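Local coordinates for gdp-l-fucose synthetase (Naegleria fowleri, PDB 6AQZ), which binds NADP and probably catalyses the NADPH-dependent last step of GDP-L-fucose synthesis, at residues Gly61-Ala66 with Asn110-Cys115; Pro72-Arg77 with Tyr117-Lys122. All blocks are in the same frame, centred on the assembly; numbering follows the deposited sequence.

In the fold
Both contacts lie on helix 98-118 and its C-terminal end, one side of the Rossmann-type domain, with centres 12 Å apart. Contact 1 sets the loop between strand 52-55 and helix 66-76 against the C-terminal half of that helix; contact 2 joins the end of helix 66-76 to the turn that follows helix 98-118. Each is partly buried, with an apolar side facing the sheet and exposed residues at the outer side. Contact 1 is largely polar: an asparagine amide holds loop carbonyls while the same loop reads the adenine of NADP. Contact 2 has no hydrogen bond across it and rests on aromatic and aliphatic packing. The two meet where F73 CE1 touches C115 CB at 3.6 Å.

Contact 1. Residues Gly61-Ala66 with Asn110-Cys115; sequences GDLRDA and NNILTC. With NAP (NADP nicotinamide-adenine-dinucleotide phosphate), chain G.
N111 reaches from helix 98-118 into the loop 61-66. Its CB lies 3.9 Å from L63 O, and CG faces A66 CA. With CG beside the backbone N (chi1 -64°), the amide meets the loop: OD1 lies 3.9 Å from A66 CB, while ND2 gives a fairly straight hydrogen bond to L63 O, 3.3 Å long, and a weak, bent one to R64 O. L63 O lies close to the amide plane of N111, although ND2 sits 34° out of the carbonyl plane; the bond limits rotation of the amide. These carbonyls belong to a type I beta turn from D62 to D65, placed after the second strand of the Rossmann-type fold, where the loop binds adenine. L63 N donates to N1A of NADP at 3.1 Å, and N6A donates to D62 OD1 at 3.1 Å. D62 OD1 also accepts from R64 N, closing an Asx turn, and from R64 NE at 2.8 Å on its syn side. The guanidinium thus makes salt bridges to D62 and, through NH1, to D104. L63 CG packs 3.5 Å from C2A of the adenine, and L63 CD1 touches I112 CD1 at 4.1 Å, with T30 of strand 26-30 touching both side chains.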
loop_
_atom_site.group_PDB
_atom_site.type_symbol
_atom_site.label_atom_id
_atom_site.label_comp_id
_atom_site.label_asym_id
_atom_site.label_seq_id
_atom_site.Cartn_x
_atom_site.Cartn_y
_atom_site.Cartn_z
ATOM N N GLY A 61 -11.335 -23.029 0.764
ATOM C CA GLY A 61 -11.866 -21.798 1.320
ATOM C C GLY A 61 -11.224 -20.560 0.719
ATOM O O GLY A 61 -10.021 -20.556 0.450
ATOM N N ASP A 62 -12.029 -19.520 0.489
ATOM C CA ASP A 62 -11.614 -18.274 -0.158
ATOM C C ASP A 62 -10.887 -17.389 0.855
ATOM O O ASP A 62 -11.520 -16.741 1.696
ATOM C CB ASP A 62 -12.847 -17.594 -0.754
ATOM C CG ASP A 62 -12.537 -16.245 -1.434
ATOM O OD1 ASP A 62 -11.348 -15.852 -1.571
ATOM O OD2 ASP A 62 -13.515 -15.558 -1.822
ATOM N N LEU A 63 -9.550 -17.327 0.760
ATOM C CA LEU A 63 -8.742 -16.608 1.752
ATOM C C LEU A 63 -8.902 -15.085 1.680
ATOM O O LEU A 63 -8.318 -14.381 2.515
ATOM C CB LEU A 63 -7.269 -16.992 1.611
ATOM C CG LEU A 63 -6.980 -18.505 1.724
ATOM C CD1 LEU A 63 -5.523 -18.807 1.434
ATOM C CD2 LEU A 63 -7.369 -19.066 3.091
ATOM N N ARG A 64 -9.646 -14.559 0.703
ATOM C CA ARG A 64 -9.951 -13.134 0.701
ATOM C C ARG A 64 -10.981 -12.774 1.759
ATOM O O ARG A 64 -11.035 -11.618 2.187
ATOM C CB ARG A 64 -10.462 -12.708 -0.672
ATOM C CG ARG A 64 -9.422 -12.790 -1.752
ATOM C CD ARG A 64 -10.038 -12.649 -3.128
ATOM N NE ARG A 64 -10.873 -13.798 -3.435
ATOM C CZ ARG A 64 -11.612 -13.917 -4.534
ATOM N NH1 ARG A 64 -11.614 -12.941 -5.434
ATOM N NH2 ARG A 64 -12.329 -15.023 -4.742
ATOM N N ASP A 65 -11.794 -13.734 2.176
ATOM C CA ASP A 65 -12.797 -13.552 3.216
ATOM C C ASP A 65 -12.184 -13.774 4.593
ATOM O O ASP A 65 -11.536 -14.801 4.837
ATOM C CB ASP A 65 -13.953 -14.528 2.984
ATOM C CG ASP A 65 -15.036 -14.421 4.042
ATOM O OD1 ASP A 65 -15.917 -13.538 3.937
ATOM O OD2 ASP A 65 -15.006 -15.230 4.986
ATOM N N ALA A 66 -12.405 -12.817 5.493
ATOM C CA ALA A 66 -11.773 -12.878 6.810
ATOM C C ALA A 66 -12.254 -14.085 7.612
ATOM O O ALA A 66 -11.455 -14.774 8.251
ATOM C CB ALA A 66 -12.041 -11.584 7.578
ATOM N N ASN A 110 -3.687 -9.372 4.330
ATOM C CA ASN A 110 -4.047 -8.932 5.677
ATOM C C ASN A 110 -4.637 -10.085 6.496
ATOM O O ASN A 110 -4.258 -10.289 7.660
ATOM C CB ASN A 110 -5.009 -7.728 5.604
ATOM C CG ASN A 110 -4.312 -6.453 5.078
ATOM O OD1 ASN A 110 -3.072 -6.376 5.034
ATOM N ND2 ASN A 110 -5.106 -5.476 4.628
ATOM N N ASN A 111 -5.545 -10.871 5.902
ATOM C CA ASN A 111 -6.173 -11.949 6.660
ATOM C C ASN A 111 -5.148 -12.983 7.113
ATOM O O ASN A 111 -5.143 -13.388 8.280
ATOM C CB ASN A 111 -7.279 -12.606 5.842
ATOM C CG ASN A 111 -8.410 -11.659 5.553
ATOM O OD1 ASN A 111 -8.544 -10.609 6.210
ATOM N ND2 ASN A 111 -9.227 -12.000 4.545
ATOM N N ILE A 112 -4.272 -13.422 6.198
ATOM C CA ILE A 112 -3.374 -14.540 6.488
ATOM C C ILE A 112 -2.355 -14.156 7.564
ATOM O O ILE A 112 -2.157 -14.891 8.542
ATOM C CB ILE A 112 -2.687 -15.039 5.199
ATOM C CG1 ILE A 112 -3.702 -15.712 4.281
ATOM C CG2 ILE A 112 -1.638 -16.093 5.518
ATOM C CD1 ILE A 112 -4.189 -17.022 4.830
ATOM N N LEU A 113 -1.701 -12.999 7.412
ATOM C CA LEU A 113 -0.723 -12.571 8.423
ATOM C C LEU A 113 -1.396 -12.305 9.762
ATOM O O LEU A 113 -0.838 -12.617 10.813
ATOM C CB LEU A 113 0.049 -11.326 7.980
ATOM C CG LEU A 113 1.368 -11.655 7.241
ATOM C CD1 LEU A 113 1.118 -12.588 6.056
ATOM C CD2 LEU A 113 2.097 -10.403 6.780
ATOM N N THR A 114 -2.595 -11.732 9.748
ATOM C CA THR A 114 -3.318 -11.551 11.002
ATOM C C THR A 114 -3.637 -12.894 11.653
ATOM O O THR A 114 -3.453 -13.063 12.860
ATOM C CB THR A 114 -4.580 -10.713 10.775
ATOM O OG1 THR A 114 -4.205 -9.390 10.367
ATOM C CG2 THR A 114 -5.379 -10.598 12.046
ATOM N N CYS A 115 -4.103 -13.866 10.876
ATOM C CA CYS A 115 -4.295 -15.191 11.448
ATOM C C CYS A 115 -2.980 -15.767 11.953
ATOM O O CYS A 115 -2.951 -16.475 12.965
ATOM C CB CYS A 115 -4.912 -16.137 10.418
ATOM S SG CYS A 115 -6.646 -15.894 10.200
HETATM P PA NAP G . -0.253 -20.299 -9.068
HETATM O O1A NAP G . -1.150 -19.431 -9.897
HETATM O O2A NAP G . 0.503 -21.454 -9.671
HETATM O O5B NAP G . -1.057 -20.902 -7.756
HETATM C C5B NAP G . -1.435 -19.821 -6.978
HETATM C C4B NAP G . -2.119 -20.409 -5.714
HETATM O O4B NAP G . -2.928 -19.409 -5.044
HETATM C C3B NAP G . -3.031 -21.655 -6.064
HETATM O O3B NAP G . -2.941 -22.612 -5.044
HETATM C C2B NAP G . -4.437 -21.049 -5.945
HETATM O O2B NAP G . -5.362 -21.899 -5.496
HETATM C C1B NAP G . -4.148 -20.068 -4.730
HETATM N N9A NAP G . -5.204 -19.075 -4.572
HETATM C C8A NAP G . -5.490 -18.014 -5.408
HETATM N N7A NAP G . -6.533 -17.266 -4.980
HETATM C C5A NAP G . -6.942 -17.892 -3.814
HETATM C C6A NAP G . -7.970 -17.595 -2.924
HETATM N N6A NAP G . -8.789 -16.488 -3.141
HETATM N N1A NAP G . -8.176 -18.346 -1.814
HETATM C C2A NAP G . -7.315 -19.399 -1.676
HETATM N N3A NAP G . -6.292 -19.816 -2.452
HETATM C C4A NAP G . -6.121 -19.020 -3.534
HETATM O O3 NAP G . 0.792 -19.130 -8.496
HETATM P PN NAP G . 2.277 -19.656 -8.269
HETATM O O1N NAP G . 2.371 -20.841 -7.387
HETATM O O2N NAP G . 3.170 -19.459 -9.474
HETATM O O5D NAP G . 2.968 -18.421 -7.239
HETATM C C5D NAP G . 2.561 -18.523 -5.933
HETATM C C4D NAP G . 3.342 -17.439 -5.225
HETATM O O4D NAP G . 4.617 -17.321 -5.879
HETATM C C3D NAP G . 2.583 -16.047 -5.464
HETATM O O3D NAP G . 2.601 -15.306 -4.293
HETATM C C2D NAP G . 3.416 -15.386 -6.585
HETATM O O2D NAP G . 3.508 -14.018 -6.487
HETATM C C1D NAP G . 4.825 -15.970 -6.274
HETATM N N1N NAP G . 5.706 -15.859 -7.473
HETATM C C2N NAP G . 5.550 -16.679 -8.593
HETATM C C3N NAP G . 6.365 -16.518 -9.694
HETATM C C7N NAP G . 6.174 -17.397 -10.892
HETATM O O7N NAP G . 6.812 -17.243 -11.948
HETATM N N7N NAP G . 5.235 -18.433 -10.835
HETATM C C4N NAP G . 7.424 -15.485 -9.755
HETATM C C5N NAP G . 7.507 -14.647 -8.520
HETATM C C6N NAP G . 6.701 -14.848 -7.476
HETATM P P2B NAP G . -6.278 -22.885 -6.772
HETATM O O1X NAP G . -5.159 -23.754 -7.258
HETATM O O2X NAP G . -7.328 -23.547 -5.878
HETATM O O3X NAP G . -6.736 -21.779 -7.675
#

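Contact 2. Residues Pro72-Arg77 with Tyr117-Lys122; sequences PFEKYR and YDFGVK
F119 turns one ring face to F73 CB, which sits over its centre, 3.6 Å from the centroid and 7° off the normal: a CH-pi contact. At the edge of the same ring lie E74 CG, 3.5 Å from F119 CZ, and R77 CD, 4.0 Å from F119 CD2. R77 in turn offers a guanidinium face to F119 CE2, set toward the rim, with the two planes nearly perpendicular at 84°. The R77 chain bends at chi2 (-67°), bringing R77 NE back for a 3.1 Å hydrogen bond to E74 O that lies in the guanidinium plane and so limits how the group can turn. The F73 and F119 rings meet obliquely, centroids 5.7 Å apart. At the edge of the F73 ring stands V121 CG2, 4.2 Å from F73 CE2. F119 projects from a Schellman motif that ends helix 98-118, with G120 at its positive-phi position; R77, also of positive phi, follows the end of helix 66-76. Inward, F73 and V121 both pack on P78 and on V81 of strand 80-83, and F73 also reaches L28 of strand 26-30, so that both helix ends rest on the parallel strands 26-30 and 80-83 of the central sheet.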
loop_
_atom_site.group_PDB
_atom_site.type_symbol
_atom_site.label_atom_id
_atom_site.label_comp_id
_atom_site.label_asym_id
_atom_site.label_seq_id
_atom_site.Cartn_x
_atom_site.Cartn_y
_atom_site.Cartn_z
ATOM N N PRO A 72 -9.141 -22.790 8.465
ATOM C CA PRO A 72 -7.994 -23.715 8.577
ATOM C C PRO A 72 -7.105 -23.466 9.791
ATOM O O PRO A 72 -6.522 -24.425 10.310
ATOM C CB PRO A 72 -7.216 -23.474 7.277
ATOM C CG PRO A 72 -7.656 -22.100 6.819
ATOM C CD PRO A 72 -9.101 -22.015 7.212
ATOM N N PHE A 73 -6.973 -22.219 10.260
ATOM C CA PHE A 73 -6.152 -21.980 11.445
ATOM C C PHE A 73 -6.798 -22.575 12.690
ATOM O O PHE A 73 -6.126 -23.250 13.476
ATOM C CB PHE A 73 -5.903 -20.486 11.637
ATOM C CG PHE A 73 -4.888 -19.916 10.686
ATOM C CD1 PHE A 73 -5.242 -19.611 9.374
ATOM C CD2 PHE A 73 -3.583 -19.675 11.100
ATOM C CE1 PHE A 73 -4.315 -19.077 8.484
ATOM C CE2 PHE A 73 -2.643 -19.135 10.227
ATOM C CZ PHE A 73 -3.011 -18.837 8.911
ATOM N N GLU A 74 -8.106 -22.377 12.867
ATOM C CA GLU A 74 -8.773 -23.004 14.001
ATOM C C GLU A 74 -8.693 -24.516 13.886
ATOM O O GLU A 74 -8.514 -25.209 14.892
ATOM C CB GLU A 74 -10.237 -22.556 14.097
ATOM C CG GLU A 74 -10.426 -21.051 14.247
ATOM C CD GLU A 74 -11.869 -20.627 14.517
ATOM O OE1 GLU A 74 -12.684 -21.488 14.899
ATOM O OE2 GLU A 74 -12.188 -19.426 14.353
ATOM N N LYS A 75 -8.769 -25.043 12.657
ATOM C CA LYS A 75 -8.822 -26.489 12.457
ATOM C C LYS A 75 -7.463 -27.151 12.649
ATOM O O LYS A 75 -7.361 -28.169 13.340
ATOM C CB LYS A 75 -9.370 -26.805 11.065
ATOM C CG LYS A 75 -9.365 -28.291 10.706
ATOM C CD LYS A 75 -10.611 -28.652 9.917
ATOM C CE LYS A 75 -10.613 -30.109 9.465
ATOM N NZ LYS A 75 -9.917 -30.264 8.158
ATOM N N TYR A 76 -6.416 -26.603 12.035
ATOM C CA TYR A 76 -5.104 -27.243 12.014
ATOM C C TYR A 76 -4.125 -26.690 13.044
ATOM O O TYR A 76 -3.146 -27.377 13.362
ATOM C CB TYR A 76 -4.473 -27.128 10.613
ATOM C CG TYR A 76 -5.292 -27.804 9.524
ATOM C CD1 TYR A 76 -5.386 -29.190 9.459
ATOM C CD2 TYR A 76 -5.981 -27.058 8.574
ATOM C CE1 TYR A 76 -6.144 -29.822 8.485
ATOM C CE2 TYR A 76 -6.739 -27.679 7.592
ATOM C CZ TYR A 76 -6.817 -29.067 7.556
ATOM O OH TYR A 76 -7.561 -29.701 6.587
ATOM N N ARG A 77 -4.362 -25.479 13.576
ATOM C CA ARG A 77 -3.487 -24.821 14.546
ATOM C C ARG A 77 -2.020 -24.954 14.143
ATOM O O ARG A 77 -1.264 -25.655 14.821
ATOM C CB ARG A 77 -3.685 -25.401 15.951
ATOM C CG ARG A 77 -5.098 -25.322 16.519
ATOM C CD ARG A 77 -5.556 -23.884 16.790
ATOM N NE ARG A 77 -6.976 -23.846 17.156
ATOM C CZ ARG A 77 -7.462 -23.383 18.308
ATOM N NH1 ARG A 77 -6.647 -22.877 19.234
ATOM N NH2 ARG A 77 -8.777 -23.408 18.519
ATOM N N TYR A 117 -0.484 -14.247 13.273
ATOM C CA TYR A 117 -0.153 -13.650 14.554
ATOM C C TYR A 117 -1.105 -14.127 15.645
ATOM O O TYR A 117 -0.668 -14.584 16.710
ATOM C CB TYR A 117 -0.187 -12.131 14.438
ATOM C CG TYR A 117 0.399 -11.501 15.647
ATOM C CD1 TYR A 117 1.772 -11.456 15.816
ATOM C CD2 TYR A 117 -0.415 -11.013 16.665
ATOM C CE1 TYR A 117 2.333 -10.896 16.966
ATOM C CE2 TYR A 117 0.131 -10.446 17.811
ATOM C CZ TYR A 117 1.507 -10.399 17.955
ATOM O OH TYR A 117 2.058 -9.852 19.085
ATOM N N ASP A 118 -2.416 -14.056 15.389
ATOM C CA ASP A 118 -3.386 -14.380 16.433
ATOM C C ASP A 118 -3.269 -15.826 16.894
ATOM O O ASP A 118 -3.525 -16.125 18.063
ATOM C CB ASP A 118 -4.812 -14.098 15.960
ATOM C CG ASP A 118 -5.106 -12.612 15.810
ATOM O OD1 ASP A 118 -4.268 -11.771 16.203
ATOM O OD2 ASP A 118 -6.201 -12.286 15.310
ATOM N N PHE A 119 -2.930 -16.739 15.996
ATOM C CA PHE A 119 -2.814 -18.147 16.341
ATOM C C PHE A 119 -1.398 -18.555 16.697
ATOM O O PHE A 119 -1.129 -19.751 16.851
ATOM C CB PHE A 119 -3.324 -19.006 15.186
ATOM C CG PHE A 119 -4.823 -19.039 15.074
ATOM C CD1 PHE A 119 -5.505 -18.032 14.428
ATOM C CD2 PHE A 119 -5.546 -20.090 15.615
ATOM C CE1 PHE A 119 -6.875 -18.070 14.321
ATOM C CE2 PHE A 119 -6.918 -20.129 15.513
ATOM C CZ PHE A 119 -7.581 -19.118 14.862
ATOM N N GLY A 120 -0.501 -17.592 16.870
ATOM C CA GLY A 120 0.840 -17.854 17.363
ATOM C C GLY A 120 1.746 -18.696 16.487
ATOM O O GLY A 120 2.529 -19.499 17.009
ATOM N N VAL A 121 1.663 -18.536 15.169
ATOM C CA VAL A 121 2.587 -19.235 14.281
ATOM C C VAL A 121 4.004 -18.777 14.596
ATOM O O VAL A 121 4.253 -17.580 14.785
ATOM C CB VAL A 121 2.211 -18.962 12.821
ATOM C CG1 VAL A 121 3.227 -19.578 11.881
ATOM C CG2 VAL A 121 0.794 -19.484 12.533
ATOM N N LYS A 122 4.932 -19.731 14.705
ATOM C CA LYS A 122 6.298 -19.379 15.084
ATOM C C LYS A 122 6.980 -18.591 13.975
ATOM O O LYS A 122 7.545 -17.519 14.224
ATOM C CB LYS A 122 7.115 -20.631 15.434
ATOM C CG LYS A 122 6.632 -21.438 16.640
ATOM C CD LYS A 122 7.528 -22.668 16.852
ATOM C CE LYS A 122 7.341 -23.339 18.211
ATOM N NZ LYS A 122 5.994 -23.948 18.385
#